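Local coordinates for protein OS-9 homolog (Saccharomyces cerevisiae, PDB 2YMA) that targets misfolded glycoproteins of the endoplasmic reticulum lumen for degradation as a lectin, the chain here being its dimerization domain, at residues I62-M65 and L66-L70; I50-T53 and Y54-F58. All blocks are in the same frame, centred on the assembly; numbering follows the deposited sequence.

Contact 1. Residues I62-M65 and L66-L70; sequences INKM and LSLRL
Met65 and Leu70 meet across the closing turn of helix 52-67, where the chain leaves the helix through a Schellman motif. Arg69 takes up positive phi (58°), a left-handed conformation often filled by glycine at such a helix end. The turn is closed by two bonds running back into the helix: Arg69 N to Leu66 O at 2.9 Å, and a weak bond from Leu70 N to Met65 O at 3.4 Å. This reversal swings Leu70 back over the helix, and the CG of Met65 lies 4.4 Å from the CB of Leu70, the apolar pairing expected between these two positions of the motif. Met65 suits this buried place because a long, flexible, apolar thioether can run straight through CG and SD into the core, toward residues of the strands beneath, and turn only its methyl CE aside at the last torsion (chi3 75°).

One turn earlier, Ile62 and Leu66 lie side by side and point the same way, with CG2 of Ile62 4.0 Å from CD1 of Leu66. On the polar side, Ser67 doubles a helical bond. Its OG sits beside its own backbone N (chi1 -60°) and donates to Asn63 O at 2.9 Å, while Ser67 N donates to the same oxygen at 2.9 Å. The two donors come from opposite faces of the carbonyl plane, OG well above it, so one acceptor is gripped twice. Lys64 and Leu68 meet more loosely, methylene against methyl, among exposed neighbours.

The buried side of this helix end rests on the sheet: Ile62 and Met65 touch Leu104 of strand 98-106, Met65 also reaches Leu19 of strand 14-20, and both Met65 and Leu70 pack on Phe25 of strand 23-28.

Contact 2. Residues I50-T53 and Y54-F58; sequences ITET and YYQKF
The first turn of helix 52-67 is built here, with Ile50 and Thr51 of the preceding loop packed against the aromatic pair Tyr54 and Tyr55. Ile50 lies between the two tyrosines. Its CA makes a CH-pi contact with Tyr54, 4.1 Å from the ring centroid and almost exactly above its centre, while its CG2 methyl extends to both residues, 3.8 Å from CB of Tyr54 and 3.7 Å from CE2 of Tyr55. The isoleucine crosses each tyrosine at about a right angle. In Tyr54, CG lies beside the backbone N and anti to the carbonyl carbon (chi1 -74°), which carries the ring back toward the start of the helix, and chi2 (56°) turns its face to Ile50. A broad flat residue suits this place, covering loop backbone; the ring also meets that of Trp47 edge-to-face, and its OH makes a weak hydrogen bond to Asn46 O. Tyr55 instead brings its ring edge near CA of Glu52, and its ring meets that of Phe116 of strand 112-117.

The backbone enters the helix gradually. Tyr54 N makes a weak bond to Thr51 O, and a regular helical bond follows from Gln56 N to Glu52 O at 2.9 Å. Thr51 and Thr53 share a hydrogen bond between their OG1 atoms, 3.1 Å apart, which ties the loop residue to the exposed side of the turn. There Glu52 and Gln56 run alongside each other, their carboxylate and amide planes 67° apart; long polar chains fit this solvent-facing side. Lys57 is extended beyond CG, its NZ forming a salt bridge with Asp41, and its backbone N donates to Thr53 O at 2.9 Å.

In the fold
Contacts 1 and 2 occupy the two ends of the same helix, 52-67, with centres about 18 Å apart and no touch between them. Contact 2 begins the helix and lies mostly at the surface, although Tyr54 is buried; contact 1 ends it and is partly buried, nearer the centre of the chain. Their chemistry differs accordingly. At residues 50-58 Tyr54 covers the incoming loop while Tyr55 and Phe58 lean on strand 112-117, with hydroxyl and charged groups outside. At residues 62-70 aliphatic and thioether groups reach strands 14-20, 23-28 and 98-106, while the backbone turns out of the helix. Both contacts therefore seat one helix on the mixed sheet of the dimerization domain.

Contact 1. Residues I62-M65 and L66-L70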
ATOM      1  N   ILE A  62       2.124 -17.346  -0.147  1.00 46.86           N
ATOM      2  CA  ILE A  62       2.511 -16.293  -1.090  1.00 46.83           C
ATOM      3  C   ILE A  62       3.341 -16.886  -2.214  1.00 58.73           C
ATOM      4  O   ILE A  62       3.079 -16.629  -3.395  1.00 56.51           O
ATOM      5  CB  ILE A  62       3.291 -15.132  -0.406  1.00 52.55           C
ATOM      6  CG1 ILE A  62       2.374 -14.346   0.537  1.00 53.27           C
ATOM      7  CG2 ILE A  62       3.889 -14.192  -1.430  1.00 44.30           C
ATOM      8  CD1 ILE A  62       1.065 -13.950  -0.086  1.00 58.49           C
ATOM      9  N   ASN A  63       4.330 -17.697  -1.853  1.00 59.71           N
ATOM     10  CA  ASN A  63       5.136 -18.388  -2.859  1.00 60.35           C
ATOM     11  C   ASN A  63       4.295 -19.221  -3.809  1.00 54.36           C
ATOM     12  O   ASN A  63       4.542 -19.236  -5.010  1.00 47.69           O
ATOM     13  CB  ASN A  63       6.211 -19.250  -2.213  1.00 46.32           C
ATOM     14  CG  ASN A  63       7.392 -18.432  -1.744  1.00 62.80           C
ATOM     15  OD1 ASN A  63       7.798 -17.478  -2.406  1.00 68.42           O
ATOM     16  ND2 ASN A  63       7.942 -18.787  -0.596  1.00 68.65           N
ATOM     17  N   LYS A  64       3.295 -19.904  -3.267  1.00 44.92           N
ATOM     18  CA  LYS A  64       2.396 -20.706  -4.090  1.00 55.30           C
ATOM     19  C   LYS A  64       1.578 -19.806  -5.021  1.00 47.26           C
ATOM     20  O   LYS A  64       1.430 -20.089  -6.215  1.00 55.95           O
ATOM     21  CB  LYS A  64       1.464 -21.566  -3.213  1.00 46.82           C
ATOM     22  CG  LYS A  64       0.538 -22.483  -4.008  1.00 61.65           C
ATOM     23  CD  LYS A  64       0.890 -23.950  -3.810  1.00 80.34           C
ATOM     24  CE  LYS A  64      -0.372 -24.804  -3.857  1.00106.36           C
ATOM     25  NZ  LYS A  64      -0.128 -26.214  -3.441  1.00118.85           N
ATOM     26  N   MET A  65       1.035 -18.733  -4.454  1.00 44.51           N
ATOM     27  CA  MET A  65       0.277 -17.750  -5.217  1.00 45.96           C
ATOM     28  C   MET A  65       1.096 -17.277  -6.411  1.00 54.61           C
ATOM     29  O   MET A  65       0.592 -17.201  -7.537  1.00 49.78           O
ATOM     30  CB  MET A  65      -0.069 -16.562  -4.330  1.00 49.23           C
ATOM     31  CG  MET A  65      -0.855 -15.465  -5.015  1.00 42.22           C
ATOM     32  SD  MET A  65      -1.136 -14.063  -3.883  1.00 49.22           S
ATOM     33  CE  MET A  65       0.494 -13.320  -3.895  1.00 50.61           C
ATOM     34  N   LEU A  66       2.364 -16.966  -6.157  1.00 43.57           N
ATOM     35  CA  LEU A  66       3.280 -16.534  -7.210  1.00 42.36           C
ATOM     36  C   LEU A  66       3.589 -17.613  -8.256  1.00 52.19           C
ATOM     37  O   LEU A  66       3.598 -17.326  -9.460  1.00 62.99           O
ATOM     38  CB  LEU A  66       4.569 -15.983  -6.599  1.00 44.22           C
ATOM     39  CG  LEU A  66       4.336 -14.677  -5.834  1.00 52.48           C
ATOM     40  CD1 LEU A  66       5.564 -14.256  -5.033  1.00 52.12           C
ATOM     41  CD2 LEU A  66       3.911 -13.597  -6.805  1.00 44.61           C
ATOM     42  N   SER A  67       3.829 -18.841  -7.794  1.00 58.19           N
ATOM     43  CA  SER A  67       4.058 -19.995  -8.670  1.00 64.53           C
ATOM     44  C   SER A  67       2.892 -20.206  -9.612  1.00 70.03           C
ATOM     45  O   SER A  67       3.073 -20.540 -10.785  1.00 76.93           O
ATOM     46  CB  SER A  67       4.252 -21.266  -7.841  1.00 55.72           C
ATOM     47  OG  SER A  67       5.374 -21.129  -6.985  1.00 94.83           O
ATOM     48  N   LEU A  68       1.692 -20.018  -9.078  1.00 62.00           N
ATOM     49  CA  LEU A  68       0.474 -20.184  -9.847  1.00 51.95           C
ATOM     50  C   LEU A  68       0.263 -19.048 -10.853  1.00 56.24           C
ATOM     51  O   LEU A  68      -0.570 -19.156 -11.758  1.00 45.45           O
ATOM     52  CB  LEU A  68      -0.727 -20.336  -8.906  1.00 48.87           C
ATOM     53  CG  LEU A  68      -0.752 -21.660  -8.125  1.00 60.14           C
ATOM     54  CD1 LEU A  68      -1.996 -21.794  -7.273  1.00 52.15           C
ATOM     55  CD2 LEU A  68      -0.653 -22.824  -9.095  1.00 52.12           C
ATOM     56  N   ARG A  69       1.037 -17.972 -10.708  1.00 50.51           N
ATOM     57  CA  ARG A  69       0.888 -16.786 -11.553  1.00 50.82           C
ATOM     58  C   ARG A  69      -0.526 -16.191 -11.481  1.00 56.05           C
ATOM     59  O   ARG A  69      -1.073 -15.743 -12.490  1.00 49.23           O
ATOM     60  CB  ARG A  69       1.253 -17.099 -13.011  1.00 58.16           C
ATOM     61  CG  ARG A  69       2.743 -17.213 -13.290  1.00 72.29           C
ATOM     62  CD  ARG A  69       2.995 -17.857 -14.659  1.00 91.07           C
ATOM     63  NE  ARG A  69       3.276 -19.290 -14.570  1.00112.03           N
ATOM     64  CZ  ARG A  69       2.878 -20.189 -15.463  1.00112.41           C
ATOM     65  NH1 ARG A  69       2.170 -19.809 -16.515  1.00105.25           N
ATOM     66  NH2 ARG A  69       3.181 -21.469 -15.301  1.00116.83           N
ATOM     67  N   LEU A  70      -1.102 -16.170 -10.284  1.00 53.88           N
ATOM     68  CA  LEU A  70      -2.469 -15.696 -10.099  1.00 49.53           C
ATOM     69  C   LEU A  70      -2.599 -14.178 -10.183  1.00 57.93           C
ATOM     70  O   LEU A  70      -3.680 -13.660 -10.470  1.00 57.40           O
ATOM     71  CB  LEU A  70      -3.016 -16.175  -8.749  1.00 47.08           C
ATOM     72  CG  LEU A  70      -3.095 -17.687  -8.584  1.00 52.74           C
ATOM     73  CD1 LEU A  70      -3.637 -18.020  -7.225  1.00 39.14           C
ATOM     74  CD2 LEU A  70      -3.983 -18.257  -9.681  1.00 49.58           C
TER

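Contact 2. Residues I50-T53 and Y54-F58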
ATOM      1  N   ILE A  50      -0.110 -12.446  17.050  1.00 94.09           N
ATOM      2  CA  ILE A  50       0.486 -12.915  15.797  1.00 94.43           C
ATOM      3  C   ILE A  50       1.889 -13.459  16.039  1.00 94.91           C
ATOM      4  O   ILE A  50       2.805 -12.694  16.335  1.00 91.09           O
ATOM      5  CB  ILE A  50       0.595 -11.764  14.763  1.00 75.09           C
ATOM      6  CG1 ILE A  50      -0.790 -11.280  14.356  1.00 78.89           C
ATOM      7  CG2 ILE A  50       1.357 -12.209  13.525  1.00 65.94           C
ATOM      8  CD1 ILE A  50      -0.755 -10.138  13.407  1.00 70.91           C
ATOM      9  N   THR A  51       2.067 -14.771  15.900  1.00 85.74           N
ATOM     10  CA  THR A  51       3.373 -15.383  16.148  1.00 71.44           C
ATOM     11  C   THR A  51       4.139 -15.611  14.847  1.00 77.70           C
ATOM     12  O   THR A  51       3.601 -15.401  13.756  1.00 77.77           O
ATOM     13  CB  THR A  51       3.253 -16.727  16.935  1.00 90.13           C
ATOM     14  OG1 THR A  51       2.755 -17.767  16.081  1.00 78.35           O
ATOM     15  CG2 THR A  51       2.328 -16.569  18.129  1.00 70.98           C
ATOM     16  N   GLU A  52       5.389 -16.047  14.960  1.00 72.24           N
ATOM     17  CA  GLU A  52       6.188 -16.283  13.770  1.00 72.24           C
ATOM     18  C   GLU A  52       5.586 -17.302  12.804  1.00 73.83           C
ATOM     19  O   GLU A  52       5.834 -17.215  11.605  1.00 71.33           O
ATOM     20  CB  GLU A  52       7.628 -16.672  14.089  1.00 78.94           C
ATOM     21  CG  GLU A  52       8.401 -16.921  12.796  1.00105.86           C
ATOM     22  CD  GLU A  52       9.888 -16.693  12.908  1.00122.36           C
ATOM     23  OE1 GLU A  52      10.464 -16.998  13.976  1.00115.15           O
ATOM     24  OE2 GLU A  52      10.479 -16.214  11.912  1.00129.71           O
ATOM     25  N   THR A  53       4.803 -18.257  13.300  1.00 57.80           N
ATOM     26  CA  THR A  53       4.211 -19.240  12.392  1.00 69.50           C
ATOM     27  C   THR A  53       3.143 -18.646  11.456  1.00 43.78           C
ATOM     28  O   THR A  53       2.908 -19.179  10.368  1.00 63.49           O
ATOM     29  CB  THR A  53       3.699 -20.549  13.090  1.00 73.44           C
ATOM     30  OG1 THR A  53       3.383 -20.290  14.453  1.00 80.16           O
ATOM     31  CG2 THR A  53       4.748 -21.639  13.024  1.00 99.15           C
ATOM     32  N   TYR A  54       2.510 -17.553  11.876  1.00 70.18           N
ATOM     33  CA  TYR A  54       1.653 -16.784  10.974  1.00 66.53           C
ATOM     34  C   TYR A  54       2.455 -16.346   9.746  1.00 56.94           C
ATOM     35  O   TYR A  54       2.026 -16.531   8.602  1.00 57.30           O
ATOM     36  CB  TYR A  54       1.081 -15.554  11.671  1.00 66.20           C
ATOM     37  CG  TYR A  54      -0.022 -15.813  12.680  1.00 73.76           C
ATOM     38  CD1 TYR A  54       0.171 -16.673  13.760  1.00 85.96           C
ATOM     39  CD2 TYR A  54      -1.251 -15.163  12.571  1.00 76.61           C
ATOM     40  CE1 TYR A  54      -0.839 -16.889  14.701  1.00 80.11           C
ATOM     41  CE2 TYR A  54      -2.267 -15.364  13.510  1.00 76.71           C
ATOM     42  CZ  TYR A  54      -2.054 -16.231  14.570  1.00 90.35           C
ATOM     43  OH  TYR A  54      -3.058 -16.439  15.492  1.00 89.05           O
ATOM     44  N   TYR A  55       3.635 -15.782   9.986  1.00 64.84           N
ATOM     45  CA  TYR A  55       4.505 -15.352   8.892  1.00 67.69           C
ATOM     46  C   TYR A  55       5.008 -16.518   8.057  1.00 68.43           C
ATOM     47  O   TYR A  55       5.103 -16.419   6.831  1.00 64.74           O
ATOM     48  CB  TYR A  55       5.686 -14.538   9.419  1.00 55.93           C
ATOM     49  CG  TYR A  55       5.257 -13.216  10.001  1.00 77.36           C
ATOM     50  CD1 TYR A  55       5.017 -12.116   9.181  1.00 59.14           C
ATOM     51  CD2 TYR A  55       5.070 -13.070  11.369  1.00 76.89           C
ATOM     52  CE1 TYR A  55       4.618 -10.909   9.715  1.00 68.78           C
ATOM     53  CE2 TYR A  55       4.669 -11.864  11.908  1.00 79.76           C
ATOM     54  CZ  TYR A  55       4.446 -10.790  11.081  1.00 75.32           C
ATOM     55  OH  TYR A  55       4.045  -9.599  11.635  1.00 85.94           O
ATOM     56  N   GLN A  56       5.329 -17.620   8.727  1.00 65.80           N
ATOM     57  CA  GLN A  56       5.875 -18.786   8.049  1.00 54.65           C
ATOM     58  C   GLN A  56       4.832 -19.459   7.138  1.00 52.21           C
ATOM     59  O   GLN A  56       5.149 -19.881   6.023  1.00 63.16           O
ATOM     60  CB  GLN A  56       6.481 -19.770   9.054  1.00 58.66           C
ATOM     61  CG  GLN A  56       7.778 -20.410   8.556  1.00 77.87           C
ATOM     62  CD  GLN A  56       8.992 -19.554   8.842  1.00 85.46           C
ATOM     63  OE1 GLN A  56       8.939 -18.657   9.676  1.00 83.83           O
ATOM     64  NE2 GLN A  56      10.094 -19.827   8.150  1.00 97.70           N
ATOM     65  N   LYS A  57       3.587 -19.524   7.598  1.00 64.70           N
ATOM     66  CA  LYS A  57       2.516 -20.075   6.779  1.00 64.39           C
ATOM     67  C   LYS A  57       2.174 -19.165   5.604  1.00 60.03           C
ATOM     68  O   LYS A  57       2.014 -19.623   4.479  1.00 52.76           O
ATOM     69  CB  LYS A  57       1.281 -20.338   7.631  1.00 63.18           C
ATOM     70  CG  LYS A  57       1.484 -21.451   8.632  1.00 72.03           C
ATOM     71  CD  LYS A  57       0.274 -21.624   9.535  1.00 75.44           C
ATOM     72  CE  LYS A  57       0.411 -22.852  10.426  1.00 69.81           C
ATOM     73  NZ  LYS A  57      -0.624 -22.856  11.502  1.00 82.01           N
ATOM     74  N   PHE A  58       2.068 -17.869   5.868  1.00 67.00           N
ATOM     75  CA  PHE A  58       1.758 -16.919   4.815  1.00 44.85           C
ATOM     76  C   PHE A  58       2.884 -16.836   3.797  1.00 54.07           C
ATOM     77  O   PHE A  58       2.636 -16.720   2.598  1.00 43.02           O
ATOM     78  CB  PHE A  58       1.415 -15.548   5.401  1.00 56.29           C
ATOM     79  CG  PHE A  58      -0.050 -15.365   5.659  1.00 52.49           C
ATOM     80  CD1 PHE A  58      -0.621 -15.816   6.834  1.00 47.89           C
ATOM     81  CD2 PHE A  58      -0.864 -14.771   4.710  1.00 39.94           C
ATOM     82  CE1 PHE A  58      -1.976 -15.660   7.070  1.00 55.43           C
ATOM     83  CE2 PHE A  58      -2.215 -14.621   4.933  1.00 47.91           C
ATOM     84  CZ  PHE A  58      -2.775 -15.063   6.122  1.00 55.22           C
TER